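Asp/Glu-specific dipeptidyl-peptidase (Flavobacterium psychrophilum, PDB 5JXF) removes dipeptides from the N-terminus of oligopeptides as a serine peptidase of family S46, strictly requiring aspartate or glutamate at the P1 position. Local coordinates at residues 647-657 against 697-708. Residues are numbered along the deposited sequence; the frame is centred on the assembly and turned at random.
Sequences LPVCFIGTNHT and RNVMVDMRYVLF
F651 and M700 sit as a hydrogen-bonded antiparallel pair, M700 N reaching F651 O at 2.8 Å. M700 CB lies over one face of the F651 ring, and the bent methionine chain brings SD obliquely to it, 3.6 Å from F651 CE2, a Met-aromatic contact. Packing is tight where strand 698-702 runs into helix 703-713. P648 CG rides over the centre of the R704 guanidinium, 3.3 Å from R704 CZ. A side-on salt bridge to D702 (NE to OD1, NH2 to OD2) fixes its rotation; D702, the N-cap, also takes R704 N on OD1. V649 CG2 covers the middle of the Y705 ring, while L647, its CG anti to the backbone N (chi1 -168°), sets CD2 over one face of F708. A water donates to buried C650 O and D702 OD2. The far end is looser: partly exposed T654 lays CG2 over the R697 guanidinium, with OG1 bonded to K591 and R697 to P693. N655 ND2 donates to N698 OD1 (2.9 Å) and bonds T280 OG1, while N677 holds N698 ND2. T657 lines the bound aspartic acid's pocket and V701 packs near D237, probably the charge-relay aspartate, consistent with the chymotrypsin-type double-barrel fold expected of S46 peptidases.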
ATOM      1  N   LEU A 647     -21.712  -6.047  -6.865  1.00 47.16           N
ATOM      2  CA  LEU A 647     -22.114  -4.648  -7.020  1.00 46.33           C
ATOM      3  C   LEU A 647     -20.924  -3.790  -7.419  1.00 45.87           C
ATOM      4  O   LEU A 647     -20.022  -3.544  -6.610  1.00 53.39           O
ATOM      5  CB  LEU A 647     -22.722  -4.106  -5.734  1.00 45.86           C
ATOM      6  CG  LEU A 647     -23.433  -2.763  -5.864  1.00 51.38           C
ATOM      7  CD1 LEU A 647     -24.756  -2.932  -6.617  1.00 53.01           C
ATOM      8  CD2 LEU A 647     -23.658  -2.157  -4.491  1.00 55.59           C
ATOM      9  N   PRO A 648     -20.896  -3.358  -8.676  1.00 50.16           N
ATOM     10  CA  PRO A 648     -19.864  -2.428  -9.126  1.00 49.95           C
ATOM     11  C   PRO A 648     -19.885  -1.178  -8.260  1.00 42.71           C
ATOM     12  O   PRO A 648     -20.935  -0.787  -7.748  1.00 46.36           O
ATOM     13  CB  PRO A 648     -20.275  -2.118 -10.564  1.00 62.51           C
ATOM     14  CG  PRO A 648     -21.073  -3.309 -10.973  1.00 61.25           C
ATOM     15  CD  PRO A 648     -21.824  -3.720  -9.755  1.00 57.61           C
ATOM     16  N   VAL A 649     -18.734  -0.566  -8.056  1.00 42.68           N
ATOM     17  CA  VAL A 649     -18.714   0.609  -7.218  1.00 46.92           C
ATOM     18  C   VAL A 649     -18.031   1.775  -7.941  1.00 42.12           C
ATOM     19  O   VAL A 649     -18.601   2.855  -8.022  1.00 43.78           O
ATOM     20  CB  VAL A 649     -18.040   0.304  -5.872  1.00 53.38           C
ATOM     21  CG1 VAL A 649     -17.797   1.566  -5.096  1.00 50.43           C
ATOM     22  CG2 VAL A 649     -18.915  -0.622  -5.065  1.00 57.01           C
ATOM     23  N   CYS A 650     -16.823   1.558  -8.458  1.00 41.99           N
ATOM     24  CA  CYS A 650     -16.078   2.598  -9.169  1.00 42.63           C
ATOM     25  C   CYS A 650     -15.425   2.008 -10.403  1.00 45.58           C
ATOM     26  O   CYS A 650     -15.279   0.784 -10.513  1.00 41.03           O
ATOM     27  CB  CYS A 650     -14.986   3.235  -8.288  1.00 36.23           C
ATOM     28  SG  CYS A 650     -15.532   4.015  -6.753  1.00 48.14           S
ATOM     29  N   PHE A 651     -15.029   2.884 -11.321  1.00 34.89           N
ATOM     30  CA  PHE A 651     -14.162   2.487 -12.426  1.00 37.54           C
ATOM     31  C   PHE A 651     -13.281   3.648 -12.887  1.00 40.48           C
ATOM     32  O   PHE A 651     -13.424   4.776 -12.409  1.00 47.20           O
ATOM     33  CB  PHE A 651     -14.976   1.909 -13.604  1.00 40.69           C
ATOM     34  CG  PHE A 651     -15.882   2.908 -14.306  1.00 39.79           C
ATOM     35  CD1 PHE A 651     -17.145   3.178 -13.821  1.00 39.56           C
ATOM     36  CD2 PHE A 651     -15.480   3.526 -15.483  1.00 36.80           C
ATOM     37  CE1 PHE A 651     -17.991   4.078 -14.485  1.00 46.17           C
ATOM     38  CE2 PHE A 651     -16.318   4.410 -16.152  1.00 40.68           C
ATOM     39  CZ  PHE A 651     -17.569   4.691 -15.649  1.00 42.10           C
ATOM     40  N   ILE A 652     -12.345   3.359 -13.789  1.00 40.23           N
ATOM     41  CA  ILE A 652     -11.362   4.346 -14.215  1.00 37.03           C
ATOM     42  C   ILE A 652     -11.174   4.307 -15.724  1.00 41.65           C
ATOM     43  O   ILE A 652     -11.347   3.262 -16.340  1.00 41.83           O
ATOM     44  CB  ILE A 652      -9.965   4.131 -13.551  1.00 46.33           C
ATOM     45  CG1 ILE A 652      -9.543   2.652 -13.598  1.00 41.66           C
ATOM     46  CG2 ILE A 652      -9.982   4.592 -12.118  1.00 49.65           C
ATOM     47  CD1 ILE A 652      -8.042   2.402 -13.143  1.00 40.68           C
ATOM     48  N   GLY A 653     -10.802   5.443 -16.302  1.00 39.38           N
ATOM     49  CA  GLY A 653     -10.517   5.519 -17.717  1.00 44.10           C
ATOM     50  C   GLY A 653      -9.413   6.485 -18.091  1.00 44.08           C
ATOM     51  O   GLY A 653      -8.822   7.157 -17.247  1.00 48.03           O
ATOM     52  N   THR A 654      -9.133   6.555 -19.384  1.00 44.29           N
ATOM     53  CA  THR A 654      -8.081   7.400 -19.895  1.00 45.41           C
ATOM     54  C   THR A 654      -8.556   8.833 -20.203  1.00 47.84           C
ATOM     55  O   THR A 654      -7.984   9.502 -21.043  1.00 50.14           O
ATOM     56  CB  THR A 654      -7.480   6.795 -21.166  1.00 45.23           C
ATOM     57  OG1 THR A 654      -8.508   6.633 -22.151  1.00 48.21           O
ATOM     58  CG2 THR A 654      -6.874   5.423 -20.852  1.00 46.90           C
ATOM     59  N   ASN A 655      -9.585   9.303 -19.512  1.00 43.39           N
ATOM     60  CA  ASN A 655     -10.031  10.681 -19.701  1.00 45.97           C
ATOM     61  C   ASN A 655      -9.134  11.657 -18.948  1.00 48.59           C
ATOM     62  O   ASN A 655      -8.723  11.400 -17.828  1.00 53.85           O
ATOM     63  CB  ASN A 655     -11.479  10.854 -19.235  1.00 33.36           C
ATOM     64  CG  ASN A 655     -12.413   9.837 -19.832  1.00 52.60           C
ATOM     65  OD1 ASN A 655     -12.800   9.942 -20.991  1.00 59.83           O
ATOM     66  ND2 ASN A 655     -12.813   8.857 -19.027  1.00 49.83           N
ATOM     67  N   HIS A 656      -8.848  12.793 -19.565  1.00 52.33           N
ATOM     68  CA  HIS A 656      -7.986  13.786 -18.952  1.00 49.54           C
ATOM     69  C   HIS A 656      -8.825  14.796 -18.187  1.00 53.74           C
ATOM     70  O   HIS A 656      -9.564  15.574 -18.787  1.00 51.84           O
ATOM     71  CB  HIS A 656      -7.143  14.483 -20.025  1.00 52.13           C
ATOM     72  CG  HIS A 656      -6.075  15.385 -19.481  1.00 56.93           C
ATOM     73  ND1 HIS A 656      -5.324  16.219 -20.285  1.00 61.99           N
ATOM     74  CD2 HIS A 656      -5.632  15.588 -18.216  1.00 54.66           C
ATOM     75  CE1 HIS A 656      -4.470  16.896 -19.541  1.00 55.09           C
ATOM     76  NE2 HIS A 656      -4.640  16.536 -18.281  1.00 56.49           N
ATOM     77  N   THR A 657      -8.692  14.789 -16.864  1.00 48.68           N
ATOM     78  CA  THR A 657      -9.440  15.677 -15.978  1.00 45.96           C
ATOM     79  C   THR A 657      -8.545  16.457 -15.028  1.00 47.49           C
ATOM     80  O   THR A 657      -7.345  16.204 -14.951  1.00 49.66           O
ATOM     81  CB  THR A 657     -10.453  14.888 -15.120  1.00 46.32           C
ATOM     82  OG1 THR A 657      -9.764  13.840 -14.432  1.00 47.25           O
ATOM     83  CG2 THR A 657     -11.552  14.280 -15.985  1.00 38.50           C
ATOM     84  N   ARG A 697      -5.228   8.297 -15.104  1.00 38.31           N
ATOM     85  CA  ARG A 697      -6.584   7.798 -15.189  1.00 38.34           C
ATOM     86  C   ARG A 697      -7.510   8.673 -14.371  1.00 48.52           C
ATOM     87  O   ARG A 697      -7.113   9.236 -13.355  1.00 42.99           O
ATOM     88  CB  ARG A 697      -6.691   6.340 -14.683  1.00 41.24           C
ATOM     89  CG  ARG A 697      -5.863   5.320 -15.427  1.00 40.10           C
ATOM     90  CD  ARG A 697      -6.419   5.010 -16.817  1.00 50.01           C
ATOM     91  NE  ARG A 697      -5.676   3.933 -17.482  1.00 49.64           N
ATOM     92  CZ  ARG A 697      -4.557   4.124 -18.178  1.00 47.89           C
ATOM     93  NH1 ARG A 697      -4.036   5.350 -18.298  1.00 43.18           N
ATOM     94  NH2 ARG A 697      -3.948   3.090 -18.746  1.00 44.32           N
ATOM     95  N   ASN A 698      -8.768   8.765 -14.789  1.00 45.31           N
ATOM     96  CA  ASN A 698      -9.733   9.447 -13.950  1.00 37.38           C
ATOM     97  C   ASN A 698     -10.563   8.404 -13.221  1.00 40.89           C
ATOM     98  O   ASN A 698     -10.711   7.282 -13.710  1.00 40.19           O
ATOM     99  CB  ASN A 698     -10.611  10.408 -14.780  1.00 37.51           C
ATOM    100  CG  ASN A 698     -11.647   9.680 -15.647  1.00 41.89           C
ATOM    101  OD1 ASN A 698     -11.306   8.841 -16.497  1.00 42.55           O
ATOM    102  ND2 ASN A 698     -12.920  10.003 -15.431  1.00 38.83           N
ATOM    103  N   VAL A 699     -11.068   8.758 -12.045  1.00 39.15           N
ATOM    104  CA  VAL A 699     -11.879   7.841 -11.251  1.00 42.86           C
ATOM    105  C   VAL A 699     -13.335   8.290 -11.231  1.00 40.91           C
ATOM    106  O   VAL A 699     -13.630   9.459 -10.948  1.00 41.36           O
ATOM    107  CB  VAL A 699     -11.350   7.734  -9.816  1.00 46.04           C
ATOM    108  CG1 VAL A 699     -11.935   6.492  -9.084  1.00 35.03           C
ATOM    109  CG2 VAL A 699      -9.829   7.646  -9.855  1.00 47.05           C
ATOM    110  N   MET A 700     -14.227   7.342 -11.521  1.00 38.24           N
ATOM    111  CA  MET A 700     -15.674   7.560 -11.643  1.00 32.68           C
ATOM    112  C   MET A 700     -16.482   6.662 -10.740  1.00 39.76           C
ATOM    113  O   MET A 700     -16.166   5.477 -10.573  1.00 35.57           O
ATOM    114  CB  MET A 700     -16.120   7.333 -13.092  1.00 31.62           C
ATOM    115  CG  MET A 700     -15.701   8.422 -14.074  1.00 30.98           C
ATOM    116  SD  MET A 700     -15.309   7.819 -15.745  1.00 45.44           S
ATOM    117  CE  MET A 700     -13.835   6.832 -15.396  1.00 55.64           C
ATOM    118  N   VAL A 701     -17.531   7.204 -10.138  1.00 43.64           N
ATOM    119  CA  VAL A 701     -18.477   6.330  -9.453  1.00 35.93           C
ATOM    120  C   VAL A 701     -19.335   5.672 -10.519  1.00 41.65           C
ATOM    121  O   VAL A 701     -19.852   6.354 -11.404  1.00 36.05           O
ATOM    122  CB  VAL A 701     -19.400   7.065  -8.446  1.00 48.46           C
ATOM    123  CG1 VAL A 701     -20.052   6.042  -7.507  1.00 36.78           C
ATOM    124  CG2 VAL A 701     -18.657   8.126  -7.653  1.00 50.58           C
ATOM    125  N   ASP A 702     -19.482   4.352 -10.437  1.00 38.80           N
ATOM    126  CA  ASP A 702     -20.378   3.600 -11.312  1.00 39.88           C
ATOM    127  C   ASP A 702     -21.829   4.012 -11.036  1.00 35.93           C
ATOM    128  O   ASP A 702     -22.225   4.034  -9.873  1.00 39.36           O
ATOM    129  CB  ASP A 702     -20.165   2.084 -11.061  1.00 38.61           C
ATOM    130  CG  ASP A 702     -20.757   1.222 -12.145  1.00 48.35           C
ATOM    131  OD1 ASP A 702     -21.985   1.326 -12.390  1.00 50.68           O
ATOM    132  OD2 ASP A 702     -19.979   0.460 -12.767  1.00 47.26           O
ATOM    133  N   MET A 703     -22.625   4.341 -12.066  1.00 46.18           N
ATOM    134  CA  MET A 703     -23.997   4.836 -11.837  1.00 38.62           C
ATOM    135  C   MET A 703     -24.872   3.736 -11.202  1.00 44.23           C
ATOM    136  O   MET A 703     -25.808   4.025 -10.445  1.00 44.17           O
ATOM    137  CB  MET A 703     -24.633   5.372 -13.138  1.00 33.14           C
ATOM    138  CG  MET A 703     -24.292   6.904 -13.440  1.00 32.34           C
ATOM    139  SD  MET A 703     -24.521   7.933 -12.016  1.00 52.81           S
ATOM    140  CE  MET A 703     -26.291   7.749 -11.835  1.00 33.27           C
ATOM    141  N   ARG A 704     -24.558   2.474 -11.473  1.00 43.68           N
ATOM    142  CA  ARG A 704     -25.235   1.385 -10.762  1.00 44.19           C
ATOM    143  C   ARG A 704     -25.101   1.486  -9.232  1.00 38.76           C
ATOM    144  O   ARG A 704     -26.057   1.232  -8.511  1.00 48.20           O
ATOM    145  CB  ARG A 704     -24.723   0.025 -11.242  1.00 52.02           C
ATOM    146  CG  ARG A 704     -25.186  -0.303 -12.656  1.00 46.89           C
ATOM    147  CD  ARG A 704     -24.510  -1.551 -13.180  1.00 48.41           C
ATOM    148  NE  ARG A 704     -23.082  -1.330 -13.372  1.00 58.01           N
ATOM    149  CZ  ARG A 704     -22.243  -2.237 -13.868  1.00 55.51           C
ATOM    150  NH1 ARG A 704     -22.702  -3.430 -14.231  1.00 50.29           N
ATOM    151  NH2 ARG A 704     -20.946  -1.948 -14.007  1.00 45.62           N
ATOM    152  N   TYR A 705     -23.935   1.881  -8.736  1.00 40.01           N
ATOM    153  CA  TYR A 705     -23.739   2.077  -7.290  1.00 37.63           C
ATOM    154  C   TYR A 705     -24.473   3.310  -6.764  1.00 47.46           C
ATOM    155  O   TYR A 705     -25.032   3.283  -5.662  1.00 48.31           O
ATOM    156  CB  TYR A 705     -22.246   2.187  -6.966  1.00 38.80           C
ATOM    157  CG  TYR A 705     -21.947   2.152  -5.478  1.00 47.42           C
ATOM    158  CD1 TYR A 705     -22.432   1.121  -4.680  1.00 60.32           C
ATOM    159  CD2 TYR A 705     -21.159   3.118  -4.885  1.00 45.96           C
ATOM    160  CE1 TYR A 705     -22.167   1.077  -3.330  1.00 56.20           C
ATOM    161  CE2 TYR A 705     -20.881   3.082  -3.539  1.00 47.27           C
ATOM    162  CZ  TYR A 705     -21.387   2.056  -2.771  1.00 49.97           C
ATOM    163  OH  TYR A 705     -21.123   2.036  -1.435  1.00 50.70           O
ATOM    164  N   VAL A 706     -24.452   4.400  -7.544  1.00 39.72           N
ATOM    165  CA  VAL A 706     -25.226   5.582  -7.176  1.00 46.27           C
ATOM    166  C   VAL A 706     -26.695   5.225  -6.968  1.00 45.41           C
ATOM    167  O   VAL A 706     -27.276   5.495  -5.911  1.00 45.45           O
ATOM    168  CB  VAL A 706     -25.117   6.685  -8.246  1.00 43.98           C
ATOM    169  CG1 VAL A 706     -26.028   7.863  -7.896  1.00 44.06           C
ATOM    170  CG2 VAL A 706     -23.668   7.126  -8.383  1.00 41.06           C
ATOM    171  N   LEU A 707     -27.289   4.587  -7.967  1.00 49.32           N
ATOM    172  CA  LEU A 707     -28.712   4.260  -7.890  1.00 53.90           C
ATOM    173  C   LEU A 707     -28.995   3.258  -6.761  1.00 54.22           C
ATOM    174  O   LEU A 707     -29.967   3.408  -6.016  1.00 52.97           O
ATOM    175  CB  LEU A 707     -29.210   3.719  -9.230  1.00 55.32           C
ATOM    176  CG  LEU A 707     -29.060   4.603 -10.473  1.00 54.77           C
ATOM    177  CD1 LEU A 707     -29.507   3.831 -11.702  1.00 60.21           C
ATOM    178  CD2 LEU A 707     -29.846   5.914 -10.347  1.00 52.88           C
ATOM    179  N   PHE A 708     -28.132   2.257  -6.625  1.00 44.31           N
ATOM    180  CA  PHE A 708     -28.193   1.338  -5.485  1.00 47.51           C
ATOM    181  C   PHE A 708     -28.249   2.090  -4.146  1.00 44.32           C
ATOM    182  O   PHE A 708     -29.047   1.763  -3.270  1.00 43.28           O
ATOM    183  CB  PHE A 708     -26.987   0.385  -5.489  1.00 43.51           C
ATOM    184  CG  PHE A 708     -26.915  -0.512  -4.285  1.00 50.24           C
ATOM    185  CD1 PHE A 708     -27.631  -1.708  -4.243  1.00 56.08           C
ATOM    186  CD2 PHE A 708     -26.129  -0.173  -3.199  1.00 52.09           C
ATOM    187  CE1 PHE A 708     -27.565  -2.541  -3.129  1.00 53.51           C
ATOM    188  CE2 PHE A 708     -26.048  -1.008  -2.087  1.00 52.74           C
ATOM    189  CZ  PHE A 708     -26.773  -2.195  -2.048  1.00 50.16           C
TER
HETATM  190  O   HOH W   1     -17.463  -0.485 -12.468  1.00 51.70           O